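Local coordinates for mandelate racemase/muconate lactonizing enzyme family protein (Azoarcus sp., PDB 2QDE), which belongs to the enolase superfamily, pairing an N-terminal capping domain with a TIM-barrel-like domain that carries a barium ion in this model, at residues T6-I11 / V34-H39; I47-D52 / V300-E305; L289-V294 / N316-Q321; E133-G138 / F322-A327. All coordinates share one frame; numbering follows the deposited sequence.

Interaction 1 (T6-I11 / V34-H39); sequences TKVEVI and VLLKLH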
loop_
_atom_site.group_PDB
_atom_site.type_symbol
_atom_site.label_atom_id
_atom_site.label_comp_id
_atom_site.label_asym_id
_atom_site.label_seq_id
_atom_site.Cartn_x
_atom_site.Cartn_y
_atom_site.Cartn_z
ATOM N N THR A 6 -27.223 -39.215 22.353
ATOM C CA THR A 6 -27.976 -40.328 21.786
ATOM C C THR A 6 -29.237 -39.888 21.065
ATOM O O THR A 6 -29.868 -40.685 20.372
ATOM C CB THR A 6 -28.399 -41.308 22.886
ATOM O OG1 THR A 6 -29.238 -40.623 23.821
ATOM C CG2 THR A 6 -27.187 -41.851 23.614
ATOM N N LYS A 7 -29.607 -38.623 21.229
ATOM C CA LYS A 7 -30.817 -38.122 20.603
ATOM C C LYS A 7 -30.741 -36.619 20.371
ATOM O O LYS A 7 -30.361 -35.859 21.258
ATOM C CB LYS A 7 -32.009 -38.477 21.496
ATOM C CG LYS A 7 -33.389 -38.158 20.956
ATOM C CD LYS A 7 -34.432 -38.726 21.929
ATOM C CE LYS A 7 -35.757 -37.983 21.852
ATOM N NZ LYS A 7 -36.697 -38.411 22.942
ATOM N N VAL A 8 -31.098 -36.197 19.162
ATOM C CA VAL A 8 -31.083 -34.786 18.824
ATOM C C VAL A 8 -32.509 -34.372 18.485
ATOM O O VAL A 8 -33.129 -34.924 17.569
ATOM C CB VAL A 8 -30.139 -34.519 17.630
ATOM C CG1 VAL A 8 -30.145 -33.047 17.275
ATOM C CG2 VAL A 8 -28.733 -34.972 17.985
ATOM N N GLU A 9 -33.028 -33.403 19.232
ATOM C CA GLU A 9 -34.394 -32.928 19.041
ATOM C C GLU A 9 -34.507 -31.425 18.787
ATOM O O GLU A 9 -34.008 -30.615 19.569
ATOM C CB GLU A 9 -35.232 -33.313 20.269
ATOM C CG GLU A 9 -36.559 -32.585 20.393
ATOM C CD GLU A 9 -37.328 -32.999 21.633
ATOM O OE1 GLU A 9 -36.692 -33.504 22.584
ATOM O OE2 GLU A 9 -38.564 -32.808 21.666
ATOM N N VAL A 10 -35.183 -31.067 17.695
ATOM C CA VAL A 10 -35.383 -29.668 17.322
ATOM C C VAL A 10 -36.869 -29.331 17.312
ATOM O O VAL A 10 -37.639 -29.923 16.560
ATOM C CB VAL A 10 -34.796 -29.370 15.928
ATOM C CG1 VAL A 10 -35.026 -27.910 15.573
ATOM C CG2 VAL A 10 -33.310 -29.689 15.916
ATOM N N ILE A 11 -37.255 -28.375 18.152
ATOM C CA ILE A 11 -38.643 -27.950 18.295
ATOM C C ILE A 11 -38.899 -26.562 17.718
ATOM O O ILE A 11 -38.319 -25.573 18.178
ATOM C CB ILE A 11 -39.045 -27.900 19.789
ATOM C CG1 ILE A 11 -38.650 -29.202 20.481
ATOM C CG2 ILE A 11 -40.535 -27.629 19.920
ATOM C CD1 ILE A 11 -38.747 -29.136 21.979
ATOM N N VAL A 34 -36.395 -21.660 17.003
ATOM C CA VAL A 34 -36.235 -23.079 17.221
ATOM C C VAL A 34 -35.572 -23.367 18.561
ATOM O O VAL A 34 -34.741 -22.590 19.026
ATOM C CB VAL A 34 -35.393 -23.678 16.063
ATOM C CG1 VAL A 34 -34.366 -24.649 16.588
ATOM C CG2 VAL A 34 -36.307 -24.354 15.060
ATOM N N LEU A 35 -35.965 -24.476 19.185
ATOM C CA LEU A 35 -35.369 -24.907 20.442
ATOM C C LEU A 35 -34.656 -26.214 20.136
ATOM O O LEU A 35 -35.135 -27.019 19.332
ATOM C CB LEU A 35 -36.422 -25.152 21.525
ATOM C CG LEU A 35 -37.264 -23.991 22.058
ATOM C CD1 LEU A 35 -38.006 -24.475 23.299
ATOM C CD2 LEU A 35 -36.392 -22.786 22.407
ATOM N N LEU A 36 -33.512 -26.423 20.774
ATOM C CA LEU A 36 -32.728 -27.628 20.562
ATOM C C LEU A 36 -32.529 -28.397 21.857
ATOM O O LEU A 36 -32.317 -27.813 22.919
ATOM C CB LEU A 36 -31.353 -27.265 19.993
ATOM C CG LEU A 36 -30.305 -28.384 19.885
ATOM C CD1 LEU A 36 -30.759 -29.436 18.878
ATOM C CD2 LEU A 36 -28.971 -27.789 19.463
ATOM N N LYS A 37 -32.601 -29.716 21.759
ATOM C CA LYS A 37 -32.367 -30.568 22.910
ATOM C C LYS A 37 -31.398 -31.658 22.505
ATOM O O LYS A 37 -31.656 -32.405 21.559
ATOM C CB LYS A 37 -33.666 -31.205 23.418
ATOM C CG LYS A 37 -34.569 -30.257 24.176
ATOM C CD LYS A 37 -35.790 -30.988 24.730
ATOM C CE LYS A 37 -36.756 -30.023 25.416
ATOM N NZ LYS A 37 -37.999 -30.723 25.882
ATOM N N LEU A 38 -30.274 -31.730 23.209
ATOM C CA LEU A 38 -29.272 -32.753 22.959
ATOM C C LEU A 38 -29.344 -33.720 24.135
ATOM O O LEU A 38 -28.835 -33.435 25.222
ATOM C CB LEU A 38 -27.874 -32.140 22.865
ATOM C CG LEU A 38 -27.620 -31.116 21.753
ATOM C CD1 LEU A 38 -26.133 -30.768 21.736
ATOM C CD2 LEU A 38 -28.049 -31.679 20.402
ATOM N N HIS A 39 -30.001 -34.855 23.914
ATOM C CA HIS A 39 -30.159 -35.867 24.951
ATOM C C HIS A 39 -28.934 -36.753 25.111
ATOM O O HIS A 39 -28.424 -37.288 24.132
ATOM C CB HIS A 39 -31.355 -36.765 24.636
ATOM C CG HIS A 39 -32.657 -36.034 24.548
ATOM N ND1 HIS A 39 -33.042 -35.326 23.429
ATOM C CD2 HIS A 39 -33.660 -35.891 25.448
ATOM C CE1 HIS A 39 -34.227 -34.779 23.643
ATOM N NE2 HIS A 39 -34.622 -35.107 24.860
HETATM O O HOH W 1 -39.495 -32.077 23.947
#
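Lys-7 lies alongside His-39, the two side chains pointing the same way off neighbouring antiparallel strands. At the root, Lys-7 CB packs against His-39 CB at 3.6 Å. CG comes next, near ND1 of the ring, since it stands anti to the backbone N (chi1 -174°) and the rest of the chain runs on extended. CD continues past ND1 and CG of the imidazole, and Lys-7 CE lies over one face of the His-39 ring, 4.2 Å from its centroid, a CH-pi contact. Glu-9 comes to the edge of the ring: its carboxylate is nearly coplanar with the imidazole, and Glu-9 OE1 sits 3.0 Å from His-39 CE1. A water joins Glu-9 OE2 to Lys-37 NZ, whose salt bridge is with Glu-371.

Backbone bonds pair Glu-9 with Lys-37 and Ile-11 with Leu-35. At the Lys-7 end of the pair, Thr-6 and Lys-7 both face His-39, a classic beta bulge, with Thr-6 N to His-39 O at 2.9 Å. The opposite face is apolar, made by Val-8, Val-10, Leu-36 and Leu-38: Val-8 CG1 meets Leu-38 CD2 at 4.0 Å, and at the border of the face Val-10 CG1 presses on Val-34 CG1 at 3.5 Å. That face is covered by helices 62-78 and 101-119, while strands 45-49 and 385-387 extend the antiparallel sheet on its two sides.

Interaction 2 (I47-D52 / V300-E305); sequences IADAGD and VGSGLE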
loop_
_atom_site.group_PDB
_atom_site.type_symbol
_atom_site.label_atom_id
_atom_site.label_comp_id
_atom_site.label_asym_id
_atom_site.label_seq_id
_atom_site.Cartn_x
_atom_site.Cartn_y
_atom_site.Cartn_z
ATOM N N ILE A 47 -30.014 -27.967 26.527
ATOM C CA ILE A 47 -31.030 -27.196 25.810
ATOM C C ILE A 47 -30.520 -25.865 25.273
ATOM O O ILE A 47 -29.553 -25.306 25.786
ATOM C CB ILE A 47 -32.250 -26.901 26.714
ATOM C CG1 ILE A 47 -31.818 -26.050 27.916
ATOM C CG2 ILE A 47 -32.863 -28.206 27.190
ATOM C CD1 ILE A 47 -32.962 -25.633 28.816
ATOM N N ALA A 48 -31.185 -25.358 24.239
ATOM C CA ALA A 48 -30.804 -24.083 23.628
ATOM C C ALA A 48 -31.965 -23.493 22.835
ATOM O O ALA A 48 -32.848 -24.223 22.379
ATOM C CB ALA A 48 -29.598 -24.272 22.716
ATOM N N ASP A 49 -31.945 -22.170 22.682
ATOM C CA ASP A 49 -32.972 -21.417 21.959
ATOM C C ASP A 49 -32.252 -20.583 20.896
ATOM O O ASP A 49 -31.483 -19.683 21.241
ATOM C CB ASP A 49 -33.695 -20.477 22.928
ATOM C CG ASP A 49 -34.905 -19.783 22.305
ATOM O OD1 ASP A 49 -35.063 -19.801 21.061
ATOM O OD2 ASP A 49 -35.702 -19.204 23.078
ATOM N N ALA A 50 -32.494 -20.880 19.621
ATOM C CA ALA A 50 -31.851 -20.148 18.534
ATOM C C ALA A 50 -32.266 -18.682 18.542
ATOM O O ALA A 50 -31.516 -17.799 18.101
ATOM C CB ALA A 50 -32.211 -20.777 17.191
ATOM N N GLY A 51 -33.466 -18.434 19.054
ATOM C CA GLY A 51 -33.988 -17.086 19.096
ATOM C C GLY A 51 -34.688 -16.796 17.783
ATOM O O GLY A 51 -34.927 -17.696 16.980
ATOM N N ASP A 52 -35.011 -15.532 17.560
ATOM C CA ASP A 52 -35.693 -15.118 16.348
ATOM C C ASP A 52 -34.890 -15.402 15.071
ATOM O O ASP A 52 -33.663 -15.437 15.085
ATOM C CB ASP A 52 -36.013 -13.624 16.450
ATOM C CG ASP A 52 -36.828 -13.123 15.281
ATOM O OD1 ASP A 52 -37.726 -13.860 14.829
ATOM O OD2 ASP A 52 -36.575 -11.985 14.821
ATOM N N VAL A 300 -33.744 -11.535 19.424
ATOM C CA VAL A 300 -34.915 -11.519 20.305
ATOM C C VAL A 300 -35.503 -12.890 20.629
ATOM O O VAL A 300 -36.134 -13.533 19.780
ATOM C CB VAL A 300 -36.027 -10.635 19.726
ATOM C CG1 VAL A 300 -37.230 -10.633 20.665
ATOM C CG2 VAL A 300 -35.505 -9.220 19.536
ATOM N N GLY A 301 -35.303 -13.318 21.871
ATOM C CA GLY A 301 -35.803 -14.608 22.296
ATOM C C GLY A 301 -36.133 -14.680 23.774
ATOM O O GLY A 301 -36.122 -13.672 24.482
ATOM N N SER A 302 -36.416 -15.894 24.232
ATOM C CA SER A 302 -36.778 -16.168 25.614
ATOM C C SER A 302 -35.602 -15.972 26.555
ATOM O O SER A 302 -34.525 -15.560 26.135
ATOM C CB SER A 302 -37.244 -17.614 25.735
ATOM O OG SER A 302 -36.151 -18.492 25.488
ATOM N N GLY A 303 -35.822 -16.279 27.831
ATOM C CA GLY A 303 -34.761 -16.168 28.815
ATOM C C GLY A 303 -33.679 -17.178 28.475
ATOM O O GLY A 303 -32.520 -17.032 28.886
ATOM N N LEU A 304 -34.055 -18.211 27.721
ATOM C CA LEU A 304 -33.091 -19.225 27.322
ATOM C C LEU A 304 -32.207 -18.661 26.216
ATOM O O LEU A 304 -31.002 -18.888 26.207
ATOM C CB LEU A 304 -33.786 -20.500 26.829
ATOM C CG LEU A 304 -32.822 -21.608 26.374
ATOM C CD1 LEU A 304 -31.857 -21.938 27.503
ATOM C CD2 LEU A 304 -33.596 -22.854 25.973
ATOM N N GLU A 305 -32.807 -17.928 25.285
ATOM C CA GLU A 305 -32.048 -17.322 24.195
ATOM C C GLU A 305 -31.028 -16.337 24.772
ATOM O O GLU A 305 -29.897 -16.236 24.288
ATOM C CB GLU A 305 -32.998 -16.585 23.240
ATOM C CG GLU A 305 -32.346 -15.950 22.010
ATOM C CD GLU A 305 -31.668 -14.612 22.291
ATOM O OE1 GLU A 305 -32.141 -13.867 23.181
ATOM O OE2 GLU A 305 -30.668 -14.293 21.605
HETATM O O HOH W 2 -30.055 -20.740 24.105
HETATM O O HOH W 3 -37.487 -17.633 22.269
HETATM O O HOH W 4 -29.195 -18.078 22.564
#
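A capped helix start meets a strand here: Ser-302 is the N-cap of helix 303-315, and its hydroxyl is tied to Asp-49 of strand 45-49. Ser-302 OG donates to Asp-49 OD2 at 2.6 Å, using the anti lone pair of that oxygen. The same Ser-302 OG accepts from Leu-304 N at 3.1 Å and, weakly, from Glu-305 N, so one hydroxyl serves both the helix and the carboxylate. A water bridges Asp-49 OD2 to Ser-302 N as well.

The other carboxylate oxygen turns back on its own chain. Asp-49 OD1 accepts from Gly-51 N at 2.9 Å, met from above the carboxylate plane, which makes an Asx turn in the chain that follows, as it passes from the sheet of the N-terminal domain along the barrel domain. A chi1 of -172° swings the Asp-49 carboxylate opposite its own amide nitrogen and over to the serine, while Asp-49 CB packs on Leu-304 CG at 3.7 Å. Leu-304 lies along the strand, its CD2 against Ala-48 C and 4.0 Å from Ile-47 CD1. Glu-305 CG passes 3.5 Å from Gly-51 CA, a close approach to a residue with no side chain; its carboxylate goes on to Gln-272 and Met-299 N. Further along, Asp-52 N makes a weak bond to Val-300 O.

Interaction 3 (L289-V294 / N316-Q321); sequences LANLPV and NDWIAQ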
loop_
_atom_site.group_PDB
_atom_site.type_symbol
_atom_site.label_atom_id
_atom_site.label_comp_id
_atom_site.label_asym_id
_atom_site.label_seq_id
_atom_site.Cartn_x
_atom_site.Cartn_y
_atom_site.Cartn_z
ATOM N N LEU A 289 -7.585 -7.525 19.963
ATOM C CA LEU A 289 -6.399 -7.158 19.201
ATOM C C LEU A 289 -6.606 -5.802 18.523
ATOM O O LEU A 289 -5.658 -5.026 18.358
ATOM C CB LEU A 289 -6.111 -8.230 18.145
ATOM C CG LEU A 289 -5.003 -7.932 17.132
ATOM C CD1 LEU A 289 -3.656 -7.874 17.833
ATOM C CD2 LEU A 289 -5.006 -9.010 16.059
ATOM N N ALA A 290 -7.846 -5.521 18.130
ATOM C CA ALA A 290 -8.175 -4.259 17.469
ATOM C C ALA A 290 -8.363 -3.119 18.470
ATOM O O ALA A 290 -8.455 -1.951 18.084
ATOM C CB ALA A 290 -9.437 -4.426 16.647
ATOM N N ASN A 291 -8.422 -3.471 19.751
ATOM C CA ASN A 291 -8.629 -2.505 20.817
ATOM C C ASN A 291 -9.914 -1.716 20.567
ATOM O O ASN A 291 -9.987 -0.515 20.834
ATOM C CB ASN A 291 -7.423 -1.558 20.924
ATOM C CG ASN A 291 -7.478 -0.685 22.166
ATOM O OD1 ASN A 291 -8.000 -1.097 23.198
ATOM N ND2 ASN A 291 -6.922 0.522 22.074
ATOM N N LEU A 292 -10.925 -2.410 20.050
ATOM C CA LEU A 292 -12.224 -1.811 19.748
ATOM C C LEU A 292 -13.315 -2.249 20.727
ATOM O O LEU A 292 -13.289 -3.361 21.243
ATOM C CB LEU A 292 -12.672 -2.198 18.333
ATOM C CG LEU A 292 -11.899 -1.643 17.137
ATOM C CD1 LEU A 292 -12.522 -2.148 15.843
ATOM C CD2 LEU A 292 -11.936 -0.126 17.187
ATOM N N PRO A 293 -14.298 -1.373 20.980
ATOM C CA PRO A 293 -15.392 -1.711 21.897
ATOM C C PRO A 293 -16.340 -2.708 21.221
ATOM O O PRO A 293 -16.437 -2.743 19.996
ATOM C CB PRO A 293 -16.058 -0.363 22.151
ATOM C CG PRO A 293 -15.861 0.349 20.830
ATOM C CD PRO A 293 -14.416 0.016 20.502
ATOM N N VAL A 294 -17.030 -3.515 22.022
ATOM C CA VAL A 294 -17.961 -4.507 21.490
ATOM C C VAL A 294 -19.265 -4.506 22.283
ATOM O O VAL A 294 -19.262 -4.654 23.504
ATOM C CB VAL A 294 -17.362 -5.941 21.545
ATOM C CG1 VAL A 294 -18.367 -6.955 20.985
ATOM C CG2 VAL A 294 -16.058 -5.999 20.762
ATOM N N ASN A 316 -16.178 -13.186 29.625
ATOM C CA ASN A 316 -15.149 -12.682 28.714
ATOM C C ASN A 316 -14.581 -11.331 29.133
ATOM O O ASN A 316 -15.269 -10.313 29.120
ATOM C CB ASN A 316 -15.697 -12.625 27.287
ATOM C CG ASN A 316 -14.639 -12.262 26.272
ATOM O OD1 ASN A 316 -14.440 -11.090 25.962
ATOM N ND2 ASN A 316 -13.942 -13.269 25.758
ATOM N N ASP A 317 -13.305 -11.347 29.498
ATOM C CA ASP A 317 -12.604 -10.161 29.964
ATOM C C ASP A 317 -12.714 -8.943 29.050
ATOM O O ASP A 317 -12.925 -7.824 29.513
ATOM C CB ASP A 317 -11.131 -10.486 30.189
ATOM C CG ASP A 317 -10.391 -9.347 30.841
ATOM O OD1 ASP A 317 -10.736 -9.004 31.994
ATOM O OD2 ASP A 317 -9.478 -8.793 30.199
ATOM N N TRP A 318 -12.581 -9.163 27.750
ATOM C CA TRP A 318 -12.659 -8.059 26.818
ATOM C C TRP A 318 -14.031 -7.409 26.745
ATOM O O TRP A 318 -14.147 -6.193 26.839
ATOM C CB TRP A 318 -12.254 -8.496 25.412
ATOM C CG TRP A 318 -12.194 -7.314 24.502
ATOM C CD1 TRP A 318 -13.123 -6.934 23.572
ATOM C CD2 TRP A 318 -11.196 -6.292 24.516
ATOM N NE1 TRP A 318 -12.763 -5.732 23.007
ATOM C CE2 TRP A 318 -11.583 -5.316 23.569
ATOM C CE3 TRP A 318 -10.009 -6.106 25.239
ATOM C CZ2 TRP A 318 -10.822 -4.163 23.327
ATOM C CZ3 TRP A 318 -9.250 -4.958 25.000
ATOM C CH2 TRP A 318 -9.664 -4.002 24.049
ATOM N N ILE A 319 -15.073 -8.213 26.579
ATOM C CA ILE A 319 -16.399 -7.644 26.456
ATOM C C ILE A 319 -16.978 -7.144 27.780
ATOM O O ILE A 319 -17.909 -6.337 27.785
ATOM C CB ILE A 319 -17.369 -8.646 25.781
ATOM C CG1 ILE A 319 -18.538 -7.883 25.151
ATOM C CG2 ILE A 319 -17.861 -9.664 26.791
ATOM C CD1 ILE A 319 -19.344 -8.697 24.166
ATOM N N ALA A 320 -16.408 -7.599 28.895
ATOM C CA ALA A 320 -16.868 -7.182 30.218
ATOM C C ALA A 320 -16.584 -5.698 30.481
ATOM O O ALA A 320 -16.928 -5.172 31.538
ATOM C CB ALA A 320 -16.204 -8.039 31.302
ATOM N N GLN A 321 -15.962 -5.028 29.514
ATOM C CA GLN A 321 -15.622 -3.607 29.646
ATOM C C GLN A 321 -16.685 -2.646 29.129
ATOM O O GLN A 321 -16.652 -1.456 29.444
ATOM C CB GLN A 321 -14.344 -3.290 28.870
ATOM C CG GLN A 321 -13.095 -4.021 29.287
ATOM C CD GLN A 321 -11.955 -3.751 28.327
ATOM O OE1 GLN A 321 -11.974 -4.200 27.174
ATOM N NE2 GLN A 321 -10.965 -2.999 28.784
#
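Trp-318 presents its indole edge to the chain as it leaves helix 277-290, whose C-terminal end closes in a Schellman motif at Asn-291. From there 291-294 leads into strand 294-296 of the barrel, and the tryptophan lies against this helix-to-strand connection. The tight part is the ring edge. Trp-318 NE1 donates to Leu-292 O at 3.0 Å, the oxygen lying only 3° out of the indole plane and the nitrogen nearly along the C=O axis, although the N-H...O angle is only 141°. Leu-292 O also lies 3.3 Å from Trp-318 CZ2. On one side of it Asn-291 OD1 meets Trp-318 CH2 at 3.5 Å, its amide turned 65° from the ring; on the other, Val-294 CG2 packs near Trp-318 NE1 at 4.0 Å. Three consecutive contacts along one rim thus hold the indole in place, and Phe-322 stacks on it edge-to-face. A second subunit adds cover on the Asn-291 side, where Asp-228 of that subunit accepts from Asn-291 ND2.

The looser side runs through the remainder of 316-321, where Asp-317 and Ala-320 are only partly buried and Gln-321 is exposed. There a third subunit reaches Asp-317 N through its Glu-87. Within the loop, Asn-316 forms an Asx motif by accepting from Ile-319 N. Ile-319 lies beside strand 294-296, where it meets Val-294: the two side chains cross at about a right angle, Ile-319 CD1 lying 3.8 Å from Val-294 CG1.

Interaction 4 (E133-G138 / F322-A327); sequences ERIPLG and FPQENA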
loop_
_atom_site.group_PDB
_atom_site.type_symbol
_atom_site.label_atom_id
_atom_site.label_comp_id
_atom_site.label_asym_id
_atom_site.label_seq_id
_atom_site.Cartn_x
_atom_site.Cartn_y
_atom_site.Cartn_z
ATOM N N GLU A 133 -19.910 -9.366 38.026
ATOM C CA GLU A 133 -21.114 -9.967 38.595
ATOM C C GLU A 133 -22.412 -9.587 37.900
ATOM O O GLU A 133 -23.373 -10.358 37.905
ATOM C CB GLU A 133 -21.185 -9.639 40.085
ATOM C CG GLU A 133 -19.972 -10.163 40.836
ATOM C CD GLU A 133 -19.882 -9.647 42.251
ATOM O OE1 GLU A 133 -20.175 -8.443 42.473
ATOM O OE2 GLU A 133 -19.500 -10.442 43.140
ATOM N N ARG A 134 -22.446 -8.405 37.302
ATOM C CA ARG A 134 -23.632 -7.959 36.592
ATOM C C ARG A 134 -23.209 -7.198 35.348
ATOM O O ARG A 134 -22.116 -6.634 35.289
ATOM C CB ARG A 134 -24.511 -7.093 37.495
ATOM C CG ARG A 134 -23.876 -5.813 37.966
ATOM C CD ARG A 134 -24.838 -5.089 38.881
ATOM N NE ARG A 134 -24.349 -3.772 39.269
ATOM C CZ ARG A 134 -25.036 -2.914 40.017
ATOM N NH1 ARG A 134 -26.248 -3.240 40.462
ATOM N NH2 ARG A 134 -24.518 -1.732 40.310
ATOM N N ILE A 135 -24.093 -7.190 34.359
ATOM C CA ILE A 135 -23.821 -6.571 33.073
ATOM C C ILE A 135 -24.670 -5.341 32.806
ATOM O O ILE A 135 -25.898 -5.436 32.711
ATOM C CB ILE A 135 -24.092 -7.597 31.948
ATOM C CG1 ILE A 135 -23.384 -8.912 32.277
ATOM C CG2 ILE A 135 -23.663 -7.037 30.598
ATOM C CD1 ILE A 135 -23.915 -10.099 31.499
ATOM N N PRO A 136 -24.033 -4.168 32.674
ATOM C CA PRO A 136 -24.793 -2.945 32.403
ATOM C C PRO A 136 -25.386 -3.017 30.992
ATOM O O PRO A 136 -24.700 -3.394 30.034
ATOM C CB PRO A 136 -23.740 -1.845 32.555
ATOM C CG PRO A 136 -22.466 -2.536 32.148
ATOM C CD PRO A 136 -22.595 -3.879 32.825
ATOM N N LEU A 137 -26.659 -2.647 30.868
ATOM C CA LEU A 137 -27.352 -2.711 29.592
ATOM C C LEU A 137 -27.842 -1.386 29.026
ATOM O O LEU A 137 -28.029 -0.402 29.741
ATOM C CB LEU A 137 -28.563 -3.640 29.709
ATOM C CG LEU A 137 -28.347 -5.097 30.112
ATOM C CD1 LEU A 137 -29.703 -5.734 30.446
ATOM C CD2 LEU A 137 -27.650 -5.851 28.983
ATOM N N GLY A 138 -28.053 -1.405 27.715
ATOM C CA GLY A 138 -28.586 -0.278 26.977
ATOM C C GLY A 138 -29.786 -0.905 26.288
ATOM O O GLY A 138 -29.916 -2.130 26.317
ATOM N N PHE A 322 -17.623 -3.152 28.335
ATOM C CA PHE A 322 -18.621 -2.286 27.713
ATOM C C PHE A 322 -20.081 -2.596 28.018
ATOM O O PHE A 322 -20.424 -3.730 28.326
ATOM C CB PHE A 322 -18.415 -2.344 26.202
ATOM C CG PHE A 322 -16.968 -2.405 25.801
ATOM C CD1 PHE A 322 -16.160 -1.271 25.893
ATOM C CD2 PHE A 322 -16.403 -3.608 25.370
ATOM C CE1 PHE A 322 -14.803 -1.334 25.559
ATOM C CE2 PHE A 322 -15.051 -3.687 25.033
ATOM C CZ PHE A 322 -14.249 -2.544 25.129
ATOM N N PRO A 323 -20.958 -1.576 27.932
ATOM C CA PRO A 323 -22.382 -1.809 28.198
ATOM C C PRO A 323 -22.903 -2.705 27.078
ATOM O O PRO A 323 -22.437 -2.623 25.941
ATOM C CB PRO A 323 -22.980 -0.403 28.184
ATOM C CG PRO A 323 -22.042 0.367 27.267
ATOM C CD PRO A 323 -20.690 -0.144 27.702
ATOM N N GLN A 324 -23.861 -3.563 27.401
ATOM C CA GLN A 324 -24.375 -4.505 26.427
ATOM C C GLN A 324 -25.820 -4.290 25.977
ATOM O O GLN A 324 -26.484 -3.339 26.396
ATOM C CB GLN A 324 -24.177 -5.915 26.978
ATOM C CG GLN A 324 -22.723 -6.199 27.337
ATOM C CD GLN A 324 -21.831 -6.189 26.113
ATOM O OE1 GLN A 324 -22.096 -6.897 25.150
ATOM N NE2 GLN A 324 -20.774 -5.387 26.143
ATOM N N GLU A 325 -26.306 -5.194 25.134
ATOM C CA GLU A 325 -27.650 -5.062 24.593
ATOM C C GLU A 325 -28.382 -6.396 24.442
ATOM O O GLU A 325 -29.207 -6.564 23.543
ATOM C CB GLU A 325 -27.554 -4.373 23.235
ATOM C CG GLU A 325 -28.828 -3.736 22.767
ATOM C CD GLU A 325 -28.901 -3.664 21.261
ATOM O OE1 GLU A 325 -28.998 -4.740 20.621
ATOM O OE2 GLU A 325 -28.856 -2.536 20.715
ATOM N N ASN A 326 -28.084 -7.341 25.323
ATOM C CA ASN A 326 -28.706 -8.658 25.281
ATOM C C ASN A 326 -29.970 -8.644 26.152
ATOM O O ASN A 326 -29.927 -9.043 27.308
ATOM C CB ASN A 326 -27.691 -9.690 25.787
ATOM C CG ASN A 326 -28.257 -11.097 25.862
ATOM O OD1 ASN A 326 -28.817 -11.614 24.896
ATOM N ND2 ASN A 326 -28.091 -11.732 27.019
ATOM N N ALA A 327 -31.093 -8.189 25.593
ATOM C CA ALA A 327 -32.340 -8.095 26.361
ATOM C C ALA A 327 -33.587 -8.632 25.655
ATOM O O ALA A 327 -34.668 -8.041 25.753
ATOM C CB ALA A 327 -32.569 -6.638 26.776
#
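The backbones of 135-138 and 322-326 run at 79° to one another, yet they meet in a single bridge at Leu-137 and Gln-324. Two bonds make it: Gln-324 N donates to Pro-136 O at 2.8 Å, almost straight at 172°, and Gly-138 N returns one to Gln-324 O at 2.8 Å. CA-H groups of Pro-323 and Leu-137 lie against the same two carbonyl oxygens.

Side chains fill in around this bridge. Ile-135 CG2 packs on Gln-324 CG at 3.5 Å, and Leu-137 CD2 lies 3.8 Å from Gln-324 O. The glutamine then folds back, bent at chi2 (-65°), and Gln-324 NE2 donates to Phe-322 O at 2.8 Å from well above the carbonyl plane. NE2 also reaches Val-294 O, while OE1 accepts from Cys-296 N, so the whole amide is held by backbone. Glu-325 CG meets Gly-138 O at 4.0 Å, a buried oxygen with no partner in the model.

Strands 135-140 and 294-296 are the first and last of the parallel strands, and 322-327, following helix 303-315, sits between them, consistent with the place of the eighth strand of an enolase-type barrel; the Glu-325 side chain is about 7 Å from the bound barium ion.

Interactions 1 and 2 share the sheet of the N-terminal domain: strand 31-40 pairs with strand 45-49 directly, Leu-36 N lying 2.8 Å from Ala-48 O. Interaction 1 stays inside that domain and is only partly buried, with a polar, water-bridged face; the other three are buried. Interaction 2 joins the two domains through a carboxylate and a helix cap. Interactions 3 and 4 belong to the barrel and touch each other, Phe-322 CZ packing 3.5 Å from Pro-293 CA. Interaction 3, at the subunit interfaces, relies on an indole edge; interaction 4 relies mainly on backbone bonds. Centres of interactions 1 and 3 are about 33 Å apart.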